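Local structure of carboxypeptidase A inhibitor (Ascaris suum, 3FJU) at residues Ile29-Cys32 / Glu33-Phe37; Ile55-Gly59 / Cys60-Leu64; Cys16-Lys19 / Asn20-Cys23; Pro40-Ser43 / Asn44-Gln48. The protein inhibits carboxypeptidase A and belongs to the I44 family of secreted metalloprotease inhibitors cross-braced by disulfides. One frame throughout, in Å; residues are numbered along the deposited sequence.

Contact 1 (Ile29-Cys32 / Glu33-Phe37). With ZN (zinc ion), chain C.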
loop_
_atom_site.group_PDB
_atom_site.type_symbol
_atom_site.label_atom_id
_atom_site.label_comp_id
_atom_site.label_asym_id
_atom_site.label_seq_id
_atom_site.Cartn_x
_atom_site.Cartn_y
_atom_site.Cartn_z
ATOM N N ILE B 29 -14.827 23.130 5.513
ATOM C CA ILE B 29 -14.431 22.631 6.837
ATOM C C ILE B 29 -15.129 21.283 7.118
ATOM O O ILE B 29 -14.476 20.298 7.505
ATOM C CB ILE B 29 -14.736 23.675 7.922
ATOM C CG1 ILE B 29 -13.798 24.887 7.774
ATOM C CG2 ILE B 29 -14.668 23.052 9.314
ATOM C CD1 ILE B 29 -14.212 26.086 8.574
ATOM N N GLN B 30 -16.449 21.242 6.913
ATOM C CA GLN B 30 -17.223 20.012 7.066
ATOM C C GLN B 30 -16.718 18.870 6.185
ATOM O O GLN B 30 -16.580 17.732 6.669
ATOM C CB GLN B 30 -18.699 20.273 6.779
ATOM C CG GLN B 30 -19.412 20.981 7.910
ATOM C CD GLN B 30 -20.806 21.542 7.532
ATOM O OE1 GLN B 30 -21.567 21.952 8.416
ATOM N NE2 GLN B 30 -21.138 21.566 6.228
ATOM N N ARG B 31 -16.447 19.161 4.908
ATOM C CA ARG B 31 -16.011 18.114 3.969
ATOM C C ARG B 31 -14.663 17.532 4.383
ATOM O O ARG B 31 -14.488 16.309 4.381
ATOM C CB ARG B 31 -15.951 18.637 2.530
ATOM C CG ARG B 31 -15.560 17.605 1.495
ATOM C CD ARG B 31 -15.438 18.187 0.104
ATOM N NE ARG B 31 -14.314 19.121 -0.008
ATOM C CZ ARG B 31 -13.038 18.777 -0.195
ATOM N NH1 ARG B 31 -12.668 17.501 -0.279
ATOM N NH2 ARG B 31 -12.121 19.723 -0.277
ATOM N N CYS B 32 -13.703 18.393 4.716
ATOM C CA CYS B 32 -12.373 17.877 5.043
ATOM C C CYS B 32 -12.408 17.019 6.308
ATOM O O CYS B 32 -11.711 16.015 6.387
ATOM C CB CYS B 32 -11.341 18.992 5.149
ATOM S SG CYS B 32 -11.003 19.789 3.559
ATOM N N GLU B 33 -13.251 17.396 7.265
ATOM C CA GLU B 33 -13.388 16.653 8.516
ATOM C C GLU B 33 -14.117 15.324 8.296
ATOM O O GLU B 33 -13.693 14.253 8.803
ATOM C CB GLU B 33 -14.143 17.514 9.531
ATOM C CG GLU B 33 -14.183 16.937 10.940
ATOM C CD GLU B 33 -14.956 17.835 11.904
ATOM O OE1 GLU B 33 -16.060 18.284 11.533
ATOM O OE2 GLU B 33 -14.471 18.095 13.028
ATOM N N LYS B 34 -15.213 15.381 7.545
ATOM C CA LYS B 34 -16.035 14.190 7.310
ATOM C C LYS B 34 -15.384 13.167 6.390
ATOM O O LYS B 34 -15.410 11.964 6.699
ATOM C CB LYS B 34 -17.424 14.595 6.797
ATOM C CG LYS B 34 -18.231 15.344 7.860
ATOM C CD LYS B 34 -18.157 14.641 9.209
ATOM C CE LYS B 34 -17.798 15.611 10.323
ATOM N NZ LYS B 34 -17.501 14.918 11.602
ATOM N N GLU B 35 -14.817 13.633 5.279
ATOM C CA GLU B 35 -14.276 12.743 4.255
ATOM C C GLU B 35 -12.887 12.266 4.618
ATOM O O GLU B 35 -12.495 11.156 4.222
ATOM C CB GLU B 35 -14.219 13.407 2.866
ATOM C CG GLU B 35 -15.561 13.745 2.207
ATOM C CD GLU B 35 -15.435 14.268 0.747
ATOM O OE1 GLU B 35 -14.338 14.705 0.262
ATOM O OE2 GLU B 35 -16.472 14.248 0.062
ATOM N N HIS B 36 -12.140 13.105 5.338
ATOM C CA HIS B 36 -10.696 12.915 5.499
ATOM C C HIS B 36 -10.138 13.153 6.910
ATOM O O HIS B 36 -8.911 13.057 7.119
ATOM C CB HIS B 36 -9.947 13.782 4.462
ATOM C CG HIS B 36 -10.259 13.418 3.046
ATOM N ND1 HIS B 36 -9.938 12.187 2.508
ATOM C CD2 HIS B 36 -10.875 14.114 2.060
ATOM C CE1 HIS B 36 -10.331 12.150 1.245
ATOM N NE2 HIS B 36 -10.912 13.302 0.953
ATOM N N PHE B 37 -11.020 13.427 7.873
ATOM C CA PHE B 37 -10.620 13.706 9.267
ATOM C C PHE B 37 -9.435 14.667 9.359
ATOM O O PHE B 37 -8.452 14.442 10.081
ATOM C CB PHE B 37 -10.391 12.413 10.056
ATOM C CG PHE B 37 -11.647 11.616 10.233
ATOM C CD1 PHE B 37 -12.136 10.832 9.195
ATOM C CD2 PHE B 37 -12.374 11.683 11.430
ATOM C CE1 PHE B 37 -13.334 10.126 9.330
ATOM C CE2 PHE B 37 -13.552 10.952 11.588
ATOM C CZ PHE B 37 -14.028 10.165 10.526
HETATM ZN ZN ZN C . -12.304 13.533 -0.802
HETATM O O HOH W 1 -13.354 11.283 -0.138
HETATM O O HOH W 2 -11.141 14.610 -2.248
#
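Arg31 reaches down the surface of helix 26-36 and lays its stem over Glu35, one turn further on. Its CG stands anti to the backbone N (chi1 -178°), the chain stays straight as far as CD, and the bend at chi3 then swings the guanidinium toward the carboxylate. The touch is made twice: Arg31 CG packs 3.4 Å from Glu35 CD, and Arg31 NH1 gives a weak salt-bridge hydrogen bond to Glu35 OE1 at 3.3 Å. That oxygen lies at the edge of the guanidinium, yet the carboxylate plane is turned 76° against it. Glu35 OE1 is shared with the zinc ion, which it binds at 2.6 Å, and this may account for the long bond; the other end of Arg31, NH2, is paired with Glu28 and with the backbone O of Lys58. His36 NE2 holds the same zinc at 2.2 Å, and two waters are bound as well.

Cys32 and Glu33 serve mostly through their backbones. Glu33 N bonds to Ile29 O at 3.2 Å, while Cys32 O takes a weak bond from His36 N. In between, the bond from Glu35 N to Arg31 O, 2.8 Å long, ties together the two residues whose side chains also meet. The sulfur of Cys32 turns inward to its disulfide with Cys60, and the side chain of Glu33 extends outward, where it makes a long salt bridge to Lys34.

Here is the last turn of an alpha helix with its i to i+4 bonds, after which Phe37 leaves helical geometry with positive phi; its surface carries a zinc site built from two consecutive residues.

Contact 2 (Ile55-Gly59 / Cys60-Leu64). Unlike the reference sequence in segment 55-59: Gly59 (reference Leu). Unlike the reference sequence in segment 60-64: Cys60 (reference Pro), Cys61 (reference Trp), Trp62 (reference Gly), Asp63 (reference Leu).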
loop_
_atom_site.group_PDB
_atom_site.type_symbol
_atom_site.label_atom_id
_atom_site.label_comp_id
_atom_site.label_asym_id
_atom_site.label_seq_id
_atom_site.Cartn_x
_atom_site.Cartn_y
_atom_site.Cartn_z
ATOM N N ILE B 55 0.461 17.076 2.744
ATOM C CA ILE B 55 0.335 17.893 1.518
ATOM C C ILE B 55 -1.080 18.435 1.396
ATOM O O ILE B 55 -2.005 17.881 1.993
ATOM C CB ILE B 55 0.664 17.076 0.237
ATOM C CG1 ILE B 55 -0.294 15.869 0.063
ATOM C CG2 ILE B 55 2.128 16.682 0.256
ATOM C CD1 ILE B 55 -0.391 15.233 -1.377
ATOM N N CYS B 56 -1.251 19.509 0.621
ATOM C CA CYS B 56 -2.586 19.982 0.285
ATOM C C CYS B 56 -3.008 19.301 -0.995
ATOM O O CYS B 56 -2.387 19.467 -2.044
ATOM C CB CYS B 56 -2.646 21.498 0.137
ATOM S SG CYS B 56 -4.338 22.093 -0.006
ATOM N N ASN B 57 -4.055 18.506 -0.885
ATOM C CA ASN B 57 -4.568 17.767 -2.020
ATOM C C ASN B 57 -6.074 17.903 -2.063
ATOM O O ASN B 57 -6.768 17.549 -1.102
ATOM C CB ASN B 57 -4.162 16.305 -1.867
ATOM C CG ASN B 57 -4.408 15.495 -3.121
ATOM O OD1 ASN B 57 -3.978 15.873 -4.209
ATOM N ND2 ASN B 57 -5.072 14.360 -2.967
ATOM N N LYS B 58 -6.592 18.439 -3.175
ATOM C CA LYS B 58 -8.035 18.552 -3.358
ATOM C C LYS B 58 -8.727 19.263 -2.184
ATOM O O LYS B 58 -9.770 18.842 -1.682
ATOM C CB LYS B 58 -8.629 17.184 -3.658
ATOM C CG LYS B 58 -8.115 16.691 -5.002
ATOM C CD LYS B 58 -8.797 15.441 -5.462
ATOM C CE LYS B 58 -8.206 14.216 -4.806
ATOM N NZ LYS B 58 -8.214 13.087 -5.772
ATOM N N GLY B 59 -8.081 20.323 -1.739
ATOM C CA GLY B 59 -8.658 21.237 -0.762
ATOM C C GLY B 59 -8.525 20.848 0.700
ATOM O O GLY B 59 -8.986 21.597 1.563
ATOM N N CYS B 60 -7.911 19.690 0.984
ATOM C CA CYS B 60 -7.676 19.241 2.373
ATOM C C CYS B 60 -6.221 18.806 2.622
ATOM O O CYS B 60 -5.517 18.432 1.685
ATOM C CB CYS B 60 -8.597 18.059 2.705
ATOM S SG CYS B 60 -10.379 18.307 2.316
ATOM N N CYS B 61 -5.778 18.848 3.884
ATOM C CA CYS B 61 -4.426 18.390 4.250
ATOM C C CYS B 61 -4.363 16.873 4.327
ATOM O O CYS B 61 -4.867 16.284 5.277
ATOM C CB CYS B 61 -3.982 18.990 5.586
ATOM S SG CYS B 61 -3.681 20.781 5.490
ATOM N N TRP B 62 -3.767 16.264 3.305
ATOM C CA TRP B 62 -3.670 14.791 3.175
ATOM C C TRP B 62 -2.338 14.254 3.659
ATOM O O TRP B 62 -1.314 14.924 3.573
ATOM C CB TRP B 62 -3.758 14.416 1.689
ATOM C CG TRP B 62 -5.156 14.370 1.096
ATOM C CD1 TRP B 62 -6.189 15.273 1.270
ATOM C CD2 TRP B 62 -5.640 13.384 0.195
ATOM N NE1 TRP B 62 -7.278 14.880 0.542
ATOM C CE2 TRP B 62 -6.968 13.723 -0.128
ATOM C CE3 TRP B 62 -5.075 12.220 -0.365
ATOM C CZ2 TRP B 62 -7.744 12.950 -1.002
ATOM C CZ3 TRP B 62 -5.841 11.455 -1.235
ATOM C CH2 TRP B 62 -7.166 11.821 -1.545
ATOM N N ASP B 63 -2.346 13.018 4.148
ATOM C CA ASP B 63 -1.092 12.281 4.273
ATOM C C ASP B 63 -0.611 11.766 2.919
ATOM O O ASP B 63 -1.394 11.653 1.968
ATOM C CB ASP B 63 -1.280 11.074 5.201
ATOM C CG ASP B 63 -1.204 11.451 6.671
ATOM O OD1 ASP B 63 -0.183 12.043 7.043
ATOM O OD2 ASP B 63 -2.125 11.118 7.468
ATOM N N LEU B 64 0.673 11.409 2.853
ATOM C CA LEU B 64 1.188 10.596 1.747
ATOM C C LEU B 64 0.843 9.162 2.107
ATOM O O LEU B 64 1.111 8.717 3.232
ATOM C CB LEU B 64 2.700 10.770 1.586
ATOM C CG LEU B 64 3.224 12.130 1.090
ATOM C CD1 LEU B 64 2.457 12.536 -0.191
ATOM C CD2 LEU B 64 3.173 13.266 2.154
HETATM O O HOH W 3 -9.666 16.374 -0.226
#
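One face of the Trp62 indole is covered by Asn57: its ND2 sits 3.2 Å above the plane, over the centre, with the amide turned almost upright at 84° to the ring. Asn57 CB lies over the five-membered part, a CH-pi contact of 3.8 Å to that ring's centroid. The side chain can cover both places because its CG stands anti to the backbone N (chi1 -169°), which carries the amide out across the indole. The same ND2 bonds to the backbone of the other protein chain, so the amide is held from both sides of the interface. At the edge of the indole, in its plane, lie Cys60 CB and water 3; that water accepts from Trp62 NE1 and donates to Lys58 O, each at 2.9 Å, bridging ring and turn. The His36 ring also meets Trp62, the two planes at about 45°.

Further along this face Ile55 CG1 rests on Trp62 CB, while Ile55 CG2 meets Leu64 CD2 at 4.0 Å, the two side chains crossing nearly at a right angle.

Underneath, Ile55 and Trp62 form a hydrogen-bonded pair, the shorter bond running from Trp62 N to Ile55 O at 2.7 Å. Asn57 and Cys60 make the next such pair, with Asn57 N 3.0 Å from Cys60 O. Between them, the non-hydrogen-bonded pair Cys56 and Cys61 turns both sulfurs to the opposite face.

Lys58 and Gly59, both with positive phi, form the two-residue loop of a beta hairpin, closed by a type I' turn from Asn57 to Cys60. Asp63 and Leu64 continue it into a C-terminal tail that touches the other protein chain, consistent with inhibition through this end.

Contact 3 (Cys16-Lys19 / Asn20-Cys23)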
loop_
_atom_site.group_PDB
_atom_site.type_symbol
_atom_site.label_atom_id
_atom_site.label_comp_id
_atom_site.label_asym_id
_atom_site.label_seq_id
_atom_site.Cartn_x
_atom_site.Cartn_y
_atom_site.Cartn_z
ATOM N N CYS B 16 -12.520 30.991 10.559
ATOM C CA CYS B 16 -11.094 30.803 10.789
ATOM C C CYS B 16 -10.799 29.385 11.287
ATOM O O CYS B 16 -11.271 28.969 12.357
ATOM C CB CYS B 16 -10.557 31.824 11.785
ATOM S SG CYS B 16 -8.748 31.881 11.764
ATOM N N VAL B 17 -10.039 28.643 10.490
ATOM C CA VAL B 17 -9.586 27.317 10.901
ATOM C C VAL B 17 -8.428 27.507 11.887
ATOM O O VAL B 17 -7.357 28.005 11.521
ATOM C CB VAL B 17 -9.172 26.456 9.684
ATOM C CG1 VAL B 17 -8.727 25.058 10.142
ATOM C CG2 VAL B 17 -10.354 26.327 8.702
ATOM N N GLN B 18 -8.627 27.098 13.136
ATOM C CA GLN B 18 -7.626 27.416 14.154
ATOM C C GLN B 18 -6.320 26.647 14.032
ATOM O O GLN B 18 -5.261 27.179 14.375
ATOM C CB GLN B 18 -8.203 27.313 15.563
ATOM C CG GLN B 18 -9.158 28.472 15.916
ATOM C CD GLN B 18 -8.492 29.844 15.934
ATOM O OE1 GLN B 18 -7.318 29.985 16.283
ATOM N NE2 GLN B 18 -9.244 30.862 15.541
ATOM N N LYS B 19 -6.381 25.425 13.511
ATOM C CA LYS B 19 -5.177 24.613 13.405
ATOM C C LYS B 19 -4.128 25.262 12.486
ATOM O O LYS B 19 -2.934 25.325 12.834
ATOM C CB LYS B 19 -5.519 23.189 12.960
ATOM C CG LYS B 19 -4.592 22.145 13.515
ATOM C CD LYS B 19 -5.041 20.723 13.209
ATOM C CE LYS B 19 -6.013 20.168 14.233
ATOM N NZ LYS B 19 -6.064 18.672 14.174
ATOM N N ASN B 20 -4.573 25.783 11.340
ATOM C CA ASN B 20 -3.657 26.395 10.368
ATOM C C ASN B 20 -3.857 27.896 10.099
ATOM O O ASN B 20 -3.178 28.468 9.266
ATOM C CB ASN B 20 -3.590 25.579 9.059
ATOM C CG ASN B 20 -4.935 25.508 8.325
ATOM O OD1 ASN B 20 -5.966 25.951 8.840
ATOM N ND2 ASN B 20 -4.925 24.927 7.127
ATOM N N LYS B 21 -4.810 28.508 10.800
ATOM C CA LYS B 21 -5.050 29.968 10.748
ATOM C C LYS B 21 -5.350 30.474 9.337
ATOM O O LYS B 21 -4.763 31.447 8.848
ATOM C CB LYS B 21 -3.886 30.748 11.389
ATOM C CG LYS B 21 -3.658 30.380 12.843
ATOM C CD LYS B 21 -4.839 30.754 13.712
ATOM C CE LYS B 21 -4.467 30.673 15.183
ATOM N NZ LYS B 21 -4.647 29.311 15.755
ATOM N N ILE B 22 -6.252 29.773 8.669
ATOM C CA ILE B 22 -6.737 30.230 7.377
ATOM C C ILE B 22 -8.256 30.240 7.373
ATOM O O ILE B 22 -8.918 29.494 8.110
ATOM C CB ILE B 22 -6.220 29.388 6.169
ATOM C CG1 ILE B 22 -6.899 28.007 6.118
ATOM C CG2 ILE B 22 -4.688 29.274 6.196
ATOM C CD1 ILE B 22 -6.829 27.313 4.744
ATOM N N CYS B 23 -8.791 31.108 6.526
ATOM C CA CYS B 23 -10.228 31.205 6.328
ATOM C C CYS B 23 -10.696 30.108 5.384
ATOM O O CYS B 23 -10.007 29.763 4.405
ATOM C CB CYS B 23 -10.560 32.573 5.737
ATOM S SG CYS B 23 -10.171 33.935 6.823
#
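Lys21 folds back over the turn so that its ammonium group grips Gln18 twice. NZ lies 2.6 Å from Gln18 O, in the carbonyl plane and on a lone pair, and 2.8 Å from Gln18 OE1, where it is tilted 30° out of the amide's carbonyl plane. Both chains bend to allow it, Gln18 at chi2 (-63°) and Lys21 at chi2 and again at chi4. A second anchor fixes the rotation of the Gln18 amide, since its NE2 bonds to Leu5 O.

Backbone bonds close the loop underneath. Val17 N meets Ile22 O at 2.8 Å, and Lys21 N makes a bent, weak bond to Val17 O at 2.7 Å. Cys16 and Cys23 face each other as a non-hydrogen-bonded antiparallel pair, CA to CA 4.6 Å. Their side chains are not joined to one another: Cys16 is bridged to Cys4 and Cys23 to Cys10, so two separate disulfides reach the hairpin on one face.

Van der Waals contacts gather round Val17, whose side chain is on the face away from the cysteines. Asn20 takes the chi1 near +63° that sets its CG between backbone N and carbonyl carbon, and this brings OD1 to 3.2 Å from Val17 CG1. That oxygen is buried without a polar partner, whereas Asn20 ND2 bonds to the backbone oxygens of Asp46 and Pro40. Val17 CG2 also touches the backbone O of Ile22.

Lys21 and Ile22 both stand opposite Val17, the signature of a G1 beta bulge; Lys21 supplies its positive phi. Strands 15-17 and 22-24 thus form a short, bulged beta hairpin.

Contact 4 (Pro40-Ser43 / Asn44-Gln48)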
loop_
_atom_site.group_PDB
_atom_site.type_symbol
_atom_site.label_atom_id
_atom_site.label_comp_id
_atom_site.label_asym_id
_atom_site.label_seq_id
_atom_site.Cartn_x
_atom_site.Cartn_y
_atom_site.Cartn_z
ATOM N N PRO B 40 -9.037 22.019 5.954
ATOM C CA PRO B 40 -8.868 22.564 4.609
ATOM C C PRO B 40 -7.535 23.267 4.421
ATOM O O PRO B 40 -6.870 23.663 5.390
ATOM C CB PRO B 40 -9.979 23.626 4.513
ATOM C CG PRO B 40 -10.880 23.373 5.623
ATOM C CD PRO B 40 -10.042 22.778 6.710
ATOM N N CYS B 41 -7.186 23.471 3.157
ATOM C CA CYS B 41 -5.981 24.180 2.790
ATOM C C CYS B 41 -6.164 24.754 1.393
ATOM O O CYS B 41 -7.013 24.289 0.613
ATOM C CB CYS B 41 -4.781 23.235 2.803
ATOM S SG CYS B 41 -5.087 21.695 1.857
ATOM N N LYS B 42 -5.337 25.745 1.077
ATOM C CA LYS B 42 -5.265 26.323 -0.263
ATOM C C LYS B 42 -3.998 25.890 -0.976
ATOM O O LYS B 42 -3.990 25.774 -2.208
ATOM C CB LYS B 42 -5.337 27.849 -0.180
ATOM C CG LYS B 42 -6.565 28.399 0.521
ATOM C CD LYS B 42 -7.838 28.141 -0.255
ATOM C CE LYS B 42 -8.859 29.244 0.029
ATOM N NZ LYS B 42 -10.231 28.714 -0.100
ATOM N N SER B 43 -2.931 25.662 -0.201
ATOM C CA SER B 43 -1.673 25.127 -0.733
ATOM C C SER B 43 -0.946 24.307 0.320
ATOM O O SER B 43 -1.353 24.294 1.486
ATOM C CB SER B 43 -0.760 26.262 -1.216
ATOM O OG SER B 43 -0.239 26.998 -0.127
ATOM N N ASN B 44 0.148 23.652 -0.080
ATOM C CA ASN B 44 0.948 22.824 0.842
ATOM C C ASN B 44 1.376 23.581 2.098
ATOM O O ASN B 44 1.482 23.005 3.183
ATOM C CB ASN B 44 2.203 22.241 0.158
ATOM C CG ASN B 44 1.893 21.098 -0.810
ATOM O OD1 ASN B 44 0.772 20.629 -0.899
ATOM N ND2 ASN B 44 2.898 20.681 -1.568
ATOM N N ASN B 45 1.630 24.881 1.941
ATOM C CA ASN B 45 2.050 25.730 3.051
ATOM C C ASN B 45 1.045 25.736 4.217
ATOM O O ASN B 45 1.433 25.853 5.375
ATOM C CB ASN B 45 2.306 27.136 2.512
ATOM C CG ASN B 45 3.064 28.017 3.479
ATOM O OD1 ASN B 45 4.184 27.716 3.894
ATOM N ND2 ASN B 45 2.464 29.146 3.798
ATOM N N ASP B 46 -0.236 25.552 3.910
ATOM C CA ASP B 46 -1.282 25.516 4.933
ATOM C C ASP B 46 -1.346 24.181 5.693
ATOM O O ASP B 46 -2.206 24.000 6.561
ATOM C CB ASP B 46 -2.639 25.834 4.304
ATOM C CG ASP B 46 -2.628 27.121 3.504
ATOM O OD1 ASP B 46 -1.977 28.082 3.958
ATOM O OD2 ASP B 46 -3.264 27.161 2.429
ATOM N N CYS B 47 -0.430 23.263 5.385
ATOM C CA CYS B 47 -0.438 21.931 6.017
ATOM C C CYS B 47 0.822 21.637 6.863
ATOM O O CYS B 47 1.072 20.493 7.275
ATOM C CB CYS B 47 -0.654 20.850 4.943
ATOM S SG CYS B 47 -2.227 20.976 4.054
ATOM N N GLN B 48 1.572 22.684 7.182
ATOM C CA GLN B 48 2.895 22.556 7.822
ATOM C C GLN B 48 2.874 22.249 9.329
ATOM O O GLN B 48 3.933 22.000 9.926
ATOM C CB GLN B 48 3.733 23.829 7.548
ATOM C CG GLN B 48 3.234 25.062 8.327
ATOM C CD GLN B 48 4.054 26.330 8.067
ATOM O OE1 GLN B 48 5.250 26.385 8.381
ATOM N NE2 GLN B 48 3.408 27.360 7.508
HETATM O O HOH W 4 -1.858 28.858 0.931
#
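Cys41 puts its CB against the far side of the turn, 3.7 Å from Asp46 CB and 3.6 Å from Cys47 SG. Its own sulfur, set between backbone N and carbonyl carbon (chi1 50°), goes on to the disulfide with Cys56, and Cys47 is bridged to Cys61 close by.

At Lys42 the backbone takes over: its N-H bonds to Asp46 OD2 at 2.9 Å, using the anti lone pair of that oxygen. Lys42 CB brushes the same atom, while the rest of the lysine runs outward.

Ser43 adds a second backbone donor, its N lying 3.0 Å from Asp46 OD2 and approaching from above the carboxylate plane, 42° out of it. Water 4 gives a third bond to OD2, at 2.7 Å, and also joins Ser43 OG. Three hydrogen bonds thus grip one carboxylate oxygen, which would be expected to keep the group ionised. In return Ser43 O receives Asp46 N at 3.0 Å, so the aspartate is bound to the chain through both its backbone and its side chain, and the short 3-10 turn 44-46 opens there.

All this lies in the loop between helix 26-36 and strand 55-57. Pro40 packs against the helix at Ile29, Asp46 leans on Ile22 of strand 22-24, and Asn44 OD1 accepts from Cys56 N of strand 55-57.

Overall arrangement
Along the chain the order is contact 3, contact 1, contact 4, contact 2, strictly in series: none encloses or crosses another. Contact 3 closes the hairpin of strands 15-17 and 22-24, contact 1 winds the end of helix 26-36, contact 4 pins the loop that follows, and contact 2 closes the hairpin of strands 55-57 and 60-62. Contacts 1 and 4 each touch all three others: two disulfides join contact 4 to contact 2, Asn20 holds it to contact 3, and Pro40 packs on the helix, while Ile29 of contact 1 packs on Val17 of contact 3. A further disulfide links contacts 1 and 2, whereas contacts 2 and 3 do not touch, their nearest atoms about 5 Å apart.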